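Long-range contacts in epimerase domain-containing protein (Bacillus cereus HuA2-4, PDB 6ZLK), which interconverts UDP-glucuronic acid and UDP-galacturonic acid by 4-epimerisation, with a bound NAD as cofactor: residues 3-8 and 77-82; 29-34 and 57-62. All blocks are in the same frame, centred on the assembly; numbering follows the deposited sequence.

Contacts 1 and 2 are neighbouring pairs of parallel strands in one sheet, and backbone pairing of strand 2-6 with strand 27-31 makes them continuous. Contact 1 is wholly buried and takes in the first strand of the chain; contact 2, its centre about 17 Å from the chain's centre against about 12 Å for that of contact 1, is partly open to solvent. Along the sequence, contact 2 is nested inside the loop closed by contact 1. Both end at NAD, with different chemistry: contact 1 closes round a threonine hydroxyl and offers the cofactor a backbone carbonyl; contact 2 gives it two carboxylates and an imidazole and, away from it, lays an arginine obliquely across a phenylalanine.

Contact 1: 3-8 and 77-82; sequences ILVTGA and VVYHLA. With NAD (nicotinamide-adenine-dinucleotide), chain E.
Thr6 OG1 is gripped by three groups of the segment 77-82. His80 ND1 shares a 2.7 Å hydrogen bond with Thr6 OG1, the hydroxyl lying at the edge of the imidazole, near its plane. The amide of Ala82 donates to the same oxygen at 2.9 Å and almost straight (170°), while the N-H of Leu81 adds a weak, bent bond and also reaches Thr6 O. A chi1 of 73° sets the hydroxyl between the backbone N and the carbonyl carbon of Thr6, facing the turn where the second strand ends. The other ring nitrogen, His80 NE2, bonds to Thr106 OG1, so the ring's rotation is fixed.

Before this cluster of bonds the strands run parallel, 11° apart, joined by a regular ladder that includes Tyr79 N to Leu4 O at 2.8 Å. On the face of Ile3 and Val5, Ile3 CG2 meets the edge of the Tyr79 ring at CD2 (3.6 Å), the two side chains pointing the same way; the phenol bonds to Thr225 O. On the other face Leu4 CD2 packs loosely against Val78 CG2.

Beyond the strands, Leu81 O accepts a bond from NAD O3D (2.9 Å), and Gly7 and Ala82 CA border the adenosine ribose at O4B. In the strand order 56-59, 27-31, 2-6, 77-80, 120-126, that of the Rossmann fold, this pair marks where the chain switches direction across the sheet, opening the dinucleotide cleft.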
loop_
_atom_site.group_PDB
_atom_site.type_symbol
_atom_site.label_atom_id
_atom_site.label_comp_id
_atom_site.label_asym_id
_atom_site.label_seq_id
_atom_site.Cartn_x
_atom_site.Cartn_y
_atom_site.Cartn_z
ATOM N N ILE A 3 -6.102 10.636 -25.460
ATOM C CA ILE A 3 -5.614 9.624 -24.505
ATOM C C ILE A 3 -4.296 10.120 -23.917
ATOM O O ILE A 3 -3.339 10.419 -24.654
ATOM C CB ILE A 3 -5.445 8.278 -25.220
ATOM C CG1 ILE A 3 -6.731 7.818 -25.920
ATOM C CG2 ILE A 3 -4.940 7.249 -24.231
ATOM C CD1 ILE A 3 -6.517 6.699 -26.834
ATOM N N LEU A 4 -4.206 10.120 -22.600
ATOM C CA LEU A 4 -2.959 10.413 -21.878
ATOM C C LEU A 4 -2.307 9.090 -21.545
ATOM O O LEU A 4 -2.975 8.212 -20.949
ATOM C CB LEU A 4 -3.229 11.148 -20.577
ATOM C CG LEU A 4 -2.014 11.389 -19.703
ATOM C CD1 LEU A 4 -1.045 12.335 -20.400
ATOM C CD2 LEU A 4 -2.452 11.954 -18.366
ATOM N N VAL A 5 -1.057 8.890 -21.949
ATOM C CA VAL A 5 -0.274 7.699 -21.565
ATOM C C VAL A 5 0.825 8.129 -20.643
ATOM O O VAL A 5 1.755 8.836 -21.135
ATOM C CB VAL A 5 0.311 6.938 -22.759
ATOM C CG1 VAL A 5 1.119 5.754 -22.281
ATOM C CG2 VAL A 5 -0.793 6.494 -23.712
ATOM N N THR A 6 0.750 7.800 -19.381
ATOM C CA THR A 6 1.873 8.127 -18.467
ATOM C C THR A 6 2.923 7.047 -18.651
ATOM O O THR A 6 2.567 5.862 -18.888
ATOM C CB THR A 6 1.458 8.277 -17.011
ATOM O OG1 THR A 6 1.170 6.973 -16.483
ATOM C CG2 THR A 6 0.255 9.183 -16.858
ATOM N N GLY A 7 4.196 7.402 -18.492
ATOM C CA GLY A 7 5.288 6.454 -18.705
ATOM C C GLY A 7 5.432 6.062 -20.164
ATOM O O GLY A 7 5.883 4.948 -20.432
ATOM N N ALA A 8 5.118 6.979 -21.071
ATOM C CA ALA A 8 4.998 6.751 -22.531
ATOM C C ALA A 8 6.354 6.389 -23.163
ATOM O O ALA A 8 6.340 5.804 -24.273
ATOM C CB ALA A 8 4.397 7.961 -23.175
ATOM N N VAL A 77 -9.341 9.486 -21.799
ATOM C CA VAL A 77 -8.869 8.192 -21.280
ATOM C C VAL A 77 -7.458 8.414 -20.754
ATOM O O VAL A 77 -6.622 9.052 -21.445
ATOM C CB VAL A 77 -8.874 7.091 -22.353
ATOM C CG1 VAL A 77 -8.249 5.817 -21.848
ATOM C CG2 VAL A 77 -10.301 6.855 -22.838
ATOM N N VAL A 78 -7.197 7.898 -19.584
ATOM C CA VAL A 78 -5.821 7.825 -19.025
ATOM C C VAL A 78 -5.366 6.394 -18.982
ATOM O O VAL A 78 -6.111 5.538 -18.539
ATOM C CB VAL A 78 -5.713 8.424 -17.618
ATOM C CG1 VAL A 78 -4.281 8.237 -17.090
ATOM C CG2 VAL A 78 -6.163 9.877 -17.616
ATOM N N TYR A 79 -4.232 6.113 -19.609
ATOM C CA TYR A 79 -3.460 4.885 -19.384
ATOM C C TYR A 79 -2.320 5.223 -18.447
ATOM O O TYR A 79 -1.395 5.968 -18.823
ATOM C CB TYR A 79 -2.908 4.318 -20.671
ATOM C CG TYR A 79 -3.870 3.520 -21.485
ATOM C CD1 TYR A 79 -4.210 2.214 -21.141
ATOM C CD2 TYR A 79 -4.350 4.002 -22.685
ATOM C CE1 TYR A 79 -5.044 1.476 -21.958
ATOM C CE2 TYR A 79 -5.165 3.277 -23.516
ATOM C CZ TYR A 79 -5.513 1.984 -23.157
ATOM O OH TYR A 79 -6.282 1.254 -24.020
ATOM N N HIS A 80 -2.386 4.708 -17.232
ATOM C CA HIS A 80 -1.400 5.072 -16.202
ATOM C C HIS A 80 -0.361 3.959 -16.079
ATOM O O HIS A 80 -0.554 2.956 -15.377
ATOM C CB HIS A 80 -2.104 5.449 -14.902
ATOM C CG HIS A 80 -1.111 5.694 -13.853
ATOM N ND1 HIS A 80 0.067 6.383 -14.103
ATOM C CD2 HIS A 80 -1.161 5.443 -12.522
ATOM C CE1 HIS A 80 0.739 6.459 -12.961
ATOM N NE2 HIS A 80 -0.020 5.911 -11.942
ATOM N N LEU A 81 0.746 4.084 -16.802
ATOM C CA LEU A 81 1.835 3.104 -16.776
ATOM C C LEU A 81 3.058 3.623 -16.014
ATOM O O LEU A 81 3.966 2.812 -15.723
ATOM C CB LEU A 81 2.258 2.705 -18.183
ATOM C CG LEU A 81 1.329 1.704 -18.875
ATOM C CD1 LEU A 81 0.030 2.304 -19.331
ATOM C CD2 LEU A 81 2.021 1.053 -20.066
ATOM N N ALA A 82 3.142 4.918 -15.741
ATOM C CA ALA A 82 4.350 5.461 -15.066
ATOM C C ALA A 82 4.536 4.771 -13.724
ATOM O O ALA A 82 3.528 4.615 -12.988
ATOM C CB ALA A 82 4.264 6.931 -14.860
HETATM P PA NAD E . 9.533 1.337 -17.765
HETATM O O1A NAD E . 10.431 1.664 -16.635
HETATM O O2A NAD E . 10.114 0.942 -19.090
HETATM O O5B NAD E . 8.430 2.431 -18.020
HETATM C C5B NAD E . 7.863 3.264 -16.988
HETATM C C4B NAD E . 8.104 4.714 -17.329
HETATM O O4B NAD E . 7.523 5.521 -16.281
HETATM C C3B NAD E . 9.565 5.113 -17.436
HETATM O O3B NAD E . 9.974 5.413 -18.765
HETATM C C2B NAD E . 9.702 6.248 -16.416
HETATM O O2B NAD E . 10.548 7.316 -16.803
HETATM C C1B NAD E . 8.255 6.731 -16.272
HETATM N N9A NAD E . 7.960 7.373 -15.003
HETATM C C8A NAD E . 8.159 6.873 -13.742
HETATM N N7A NAD E . 7.796 7.692 -12.792
HETATM C C5A NAD E . 7.408 8.838 -13.482
HETATM C C6A NAD E . 6.955 10.099 -13.066
HETATM N N6A NAD E . 6.876 10.491 -11.775
HETATM N N1A NAD E . 6.598 10.991 -14.022
HETATM C C2A NAD E . 6.707 10.631 -15.320
HETATM N N3A NAD E . 7.178 9.487 -15.837
HETATM C C4A NAD E . 7.485 8.631 -14.866
HETATM O O3 NAD E . 8.667 0.106 -17.207
HETATM P PN NAD E . 7.682 -0.917 -18.019
HETATM O O1N NAD E . 8.329 -2.222 -18.001
HETATM O O2N NAD E . 7.274 -0.269 -19.250
HETATM O O5D NAD E . 6.444 -0.935 -17.040
HETATM C C5D NAD E . 5.358 -0.140 -17.340
HETATM C C4D NAD E . 4.296 -0.423 -16.315
HETATM O O4D NAD E . 3.895 -1.803 -16.386
HETATM C C3D NAD E . 4.712 -0.159 -14.861
HETATM O O3D NAD E . 3.609 0.421 -14.143
HETATM C C2D NAD E . 4.963 -1.554 -14.292
HETATM O O2D NAD E . 4.853 -1.574 -12.866
HETATM C C1D NAD E . 3.935 -2.335 -15.103
HETATM N N1N NAD E . 4.282 -3.731 -15.310
HETATM C C2N NAD E . 5.322 -4.083 -16.120
HETATM C C3N NAD E . 5.623 -5.388 -16.290
HETATM C C7N NAD E . 6.796 -5.815 -17.104
HETATM O O7N NAD E . 6.963 -7.017 -17.205
HETATM N N7N NAD E . 7.542 -4.887 -17.720
HETATM C C4N NAD E . 4.795 -6.374 -15.723
HETATM C C5N NAD E . 3.838 -5.998 -14.785
HETATM C C6N NAD E . 3.563 -4.674 -14.636
#

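Contact 2: 29-34 and 57-62; sequences VGIDHF and QFIRED. With NAD (nicotinamide-adenine-dinucleotide), chain E.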
loop_
_atom_site.group_PDB
_atom_site.type_symbol
_atom_site.label_atom_id
_atom_site.label_comp_id
_atom_site.label_asym_id
_atom_site.label_seq_id
_atom_site.Cartn_x
_atom_site.Cartn_y
_atom_site.Cartn_z
ATOM N N VAL A 29 -1.236 11.868 -25.835
ATOM C CA VAL A 29 -0.277 12.708 -25.078
ATOM C C VAL A 29 0.534 11.753 -24.202
ATOM O O VAL A 29 -0.082 10.974 -23.451
ATOM C CB VAL A 29 -0.969 13.764 -24.204
ATOM C CG1 VAL A 29 0.094 14.571 -23.493
ATOM C CG2 VAL A 29 -1.900 14.644 -24.982
ATOM N N GLY A 30 1.840 11.723 -24.369
ATOM C CA GLY A 30 2.752 10.917 -23.566
ATOM C C GLY A 30 3.457 11.787 -22.569
ATOM O O GLY A 30 3.850 12.928 -22.930
ATOM N N ILE A 31 3.569 11.354 -21.334
ATOM C CA ILE A 31 4.327 12.113 -20.328
ATOM C C ILE A 31 5.347 11.173 -19.724
ATOM O O ILE A 31 4.978 10.064 -19.280
ATOM C CB ILE A 31 3.425 12.818 -19.292
ATOM C CG1 ILE A 31 4.269 13.672 -18.336
ATOM C CG2 ILE A 31 2.534 11.831 -18.532
ATOM C CD1 ILE A 31 3.447 14.654 -17.524
ATOM N N ASP A 32 6.594 11.573 -19.611
ATOM C CA ASP A 32 7.692 10.728 -19.130
ATOM C C ASP A 32 8.874 11.638 -18.794
ATOM O O ASP A 32 9.210 12.355 -19.688
ATOM C CB ASP A 32 7.949 9.649 -20.191
ATOM C CG ASP A 32 8.703 8.461 -19.606
ATOM O OD1 ASP A 32 9.723 8.701 -18.943
ATOM O OD2 ASP A 32 8.222 7.286 -19.718
ATOM N N HIS A 33 9.540 11.511 -17.645
ATOM C CA HIS A 33 10.797 12.303 -17.478
ATOM C C HIS A 33 11.995 11.374 -17.313
ATOM O O HIS A 33 13.075 11.890 -16.868
ATOM C CB HIS A 33 10.718 13.374 -16.407
ATOM C CG HIS A 33 10.690 12.792 -15.053
ATOM N ND1 HIS A 33 9.863 11.715 -14.789
ATOM C CD2 HIS A 33 11.323 13.133 -13.917
ATOM C CE1 HIS A 33 10.002 11.412 -13.499
ATOM N NE2 HIS A 33 10.929 12.252 -12.953
ATOM N N PHE A 34 11.930 10.175 -17.900
ATOM C CA PHE A 34 13.092 9.318 -18.173
ATOM C C PHE A 34 13.785 8.928 -16.864
ATOM O O PHE A 34 14.960 9.245 -16.645
ATOM C CB PHE A 34 14.093 10.022 -19.091
ATOM C CG PHE A 34 13.596 10.438 -20.445
ATOM C CD1 PHE A 34 12.589 9.776 -21.120
ATOM C CD2 PHE A 34 14.215 11.485 -21.098
ATOM C CE1 PHE A 34 12.150 10.191 -22.380
ATOM C CE2 PHE A 34 13.804 11.878 -22.372
ATOM C CZ PHE A 34 12.739 11.259 -22.986
ATOM N N GLN A 57 1.756 14.067 -28.899
ATOM C CA GLN A 57 2.475 15.157 -28.187
ATOM C C GLN A 57 3.221 14.522 -27.034
ATOM O O GLN A 57 2.636 13.598 -26.372
ATOM C CB GLN A 57 1.484 16.120 -27.538
ATOM C CG GLN A 57 2.111 17.240 -26.704
ATOM C CD GLN A 57 1.140 18.133 -25.949
ATOM O OE1 GLN A 57 -0.084 17.987 -26.018
ATOM N NE2 GLN A 57 1.693 19.093 -25.218
ATOM N N PHE A 58 4.442 14.932 -26.785
ATOM C CA PHE A 58 5.242 14.440 -25.650
ATOM C C PHE A 58 5.514 15.548 -24.649
ATOM O O PHE A 58 5.844 16.699 -25.042
ATOM C CB PHE A 58 6.500 13.783 -26.172
ATOM C CG PHE A 58 7.321 13.179 -25.082
ATOM C CD1 PHE A 58 6.863 12.053 -24.409
ATOM C CD2 PHE A 58 8.528 13.740 -24.710
ATOM C CE1 PHE A 58 7.617 11.492 -23.406
ATOM C CE2 PHE A 58 9.290 13.149 -23.717
ATOM C CZ PHE A 58 8.829 12.037 -23.056
ATOM N N ILE A 59 5.408 15.217 -23.355
ATOM C CA ILE A 59 5.770 16.122 -22.241
ATOM C C ILE A 59 6.861 15.440 -21.443
ATOM O O ILE A 59 6.636 14.363 -20.848
ATOM C CB ILE A 59 4.548 16.437 -21.366
ATOM C CG1 ILE A 59 3.434 17.087 -22.177
ATOM C CG2 ILE A 59 4.918 17.279 -20.159
ATOM C CD1 ILE A 59 2.103 17.019 -21.499
ATOM N N ARG A 60 8.027 16.057 -21.391
ATOM C CA ARG A 60 9.186 15.498 -20.699
ATOM C C ARG A 60 9.163 16.141 -19.317
ATOM O O ARG A 60 9.893 17.130 -19.079
ATOM C CB ARG A 60 10.494 15.748 -21.463
ATOM C CG ARG A 60 11.689 15.080 -20.819
ATOM C CD ARG A 60 12.989 15.558 -21.473
ATOM N NE ARG A 60 14.064 14.996 -20.689
ATOM C CZ ARG A 60 15.350 15.087 -21.033
ATOM N NH1 ARG A 60 15.685 15.718 -22.140
ATOM N NH2 ARG A 60 16.277 14.542 -20.268
ATOM N N GLU A 61 8.333 15.631 -18.411
ATOM C CA GLU A 61 8.203 16.243 -17.073
ATOM C C GLU A 61 7.798 15.139 -16.118
ATOM O O GLU A 61 7.111 14.178 -16.552
ATOM C CB GLU A 61 7.094 17.315 -17.016
ATOM C CG GLU A 61 7.387 18.675 -17.677
ATOM C CD GLU A 61 6.240 19.701 -17.805
ATOM O OE1 GLU A 61 5.258 19.699 -16.972
ATOM O OE2 GLU A 61 6.304 20.528 -18.777
ATOM N N ASP A 62 8.195 15.285 -14.875
ATOM C CA ASP A 62 7.692 14.430 -13.766
ATOM C C ASP A 62 6.222 14.724 -13.581
ATOM O O ASP A 62 5.878 15.871 -13.523
ATOM C CB ASP A 62 8.444 14.788 -12.486
ATOM C CG ASP A 62 8.220 13.910 -11.286
ATOM O OD1 ASP A 62 7.184 13.225 -11.224
ATOM O OD2 ASP A 62 9.138 13.921 -10.407
HETATM P PA NAD E . 9.533 1.337 -17.765
HETATM O O1A NAD E . 10.431 1.664 -16.635
HETATM O O2A NAD E . 10.114 0.942 -19.090
HETATM O O5B NAD E . 8.430 2.431 -18.020
HETATM C C5B NAD E . 7.863 3.264 -16.988
HETATM C C4B NAD E . 8.104 4.714 -17.329
HETATM O O4B NAD E . 7.523 5.521 -16.281
HETATM C C3B NAD E . 9.565 5.113 -17.436
HETATM O O3B NAD E . 9.974 5.413 -18.765
HETATM C C2B NAD E . 9.702 6.248 -16.416
HETATM O O2B NAD E . 10.548 7.316 -16.803
HETATM C C1B NAD E . 8.255 6.731 -16.272
HETATM N N9A NAD E . 7.960 7.373 -15.003
HETATM C C8A NAD E . 8.159 6.873 -13.742
HETATM N N7A NAD E . 7.796 7.692 -12.792
HETATM C C5A NAD E . 7.408 8.838 -13.482
HETATM C C6A NAD E . 6.955 10.099 -13.066
HETATM N N6A NAD E . 6.876 10.491 -11.775
HETATM N N1A NAD E . 6.598 10.991 -14.022
HETATM C C2A NAD E . 6.707 10.631 -15.320
HETATM N N3A NAD E . 7.178 9.487 -15.837
HETATM C C4A NAD E . 7.485 8.631 -14.866
HETATM O O3 NAD E . 8.667 0.106 -17.207
HETATM P PN NAD E . 7.682 -0.917 -18.019
HETATM O O1N NAD E . 8.329 -2.222 -18.001
HETATM O O2N NAD E . 7.274 -0.269 -19.250
HETATM O O5D NAD E . 6.444 -0.935 -17.040
HETATM C C5D NAD E . 5.358 -0.140 -17.340
HETATM C C4D NAD E . 4.296 -0.423 -16.315
HETATM O O4D NAD E . 3.895 -1.803 -16.386
HETATM C C3D NAD E . 4.712 -0.159 -14.861
HETATM O O3D NAD E . 3.609 0.421 -14.143
HETATM C C2D NAD E . 4.963 -1.554 -14.292
HETATM O O2D NAD E . 4.853 -1.574 -12.866
HETATM C C1D NAD E . 3.935 -2.335 -15.103
HETATM N N1N NAD E . 4.282 -3.731 -15.310
HETATM C C2N NAD E . 5.322 -4.083 -16.120
HETATM C C3N NAD E . 5.623 -5.388 -16.290
HETATM C C7N NAD E . 6.796 -5.815 -17.104
HETATM O O7N NAD E . 6.963 -7.017 -17.205
HETATM N N7N NAD E . 7.542 -4.887 -17.720
HETATM C C4N NAD E . 4.795 -6.374 -15.723
HETATM C C5N NAD E . 3.838 -5.998 -14.785
HETATM C C6N NAD E . 3.563 -4.674 -14.636
HETATM O O HOH W 1 14.041 14.257 -18.085
#
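His33 and Asp62 lie side by side, ring and carboxylate planes 22° apart and stacked. Asp62 CB sits over the imidazole face, 3.6 Å from the His33 ring centroid, as a CH-pi contact. The chi1 of 71° turns the His33 ring over the Asp62 backbone, while His33 CE1 comes within 3.3 Å of NAD C6A. Asp62 OD1 accepts from the adenine amino group, NAD N6A, at 2.8 Å, and also from Leu64 N.

Phe34 meets both Phe58 and Arg60, by different parts of its ring. The ring is nearly parallel to that of Phe58 (19°) but slid aside, Phe34 CE1 touching Phe58 CZ at 3.9 Å. The extended Arg60 chain crosses Phe34 at about a right angle and sets one guanidinium face against the CD2-CE2 side of the ring; a water links Arg60 NE to His33 O. Phe58 CE1 touches Asp32 CB at 3.7 Å.

Asp32 OD1 binds NAD O2B (2.7 Å) and the amide of Phe34, closing an Asx turn, while OD2 takes NAD O3B (2.7 Å) and Ala9 N. With both hydroxyls of the adenosine ribose donating to one carboxylate, a 2'-phosphate would probably meet charge repulsion, consistent with use of NAD rather than NADP.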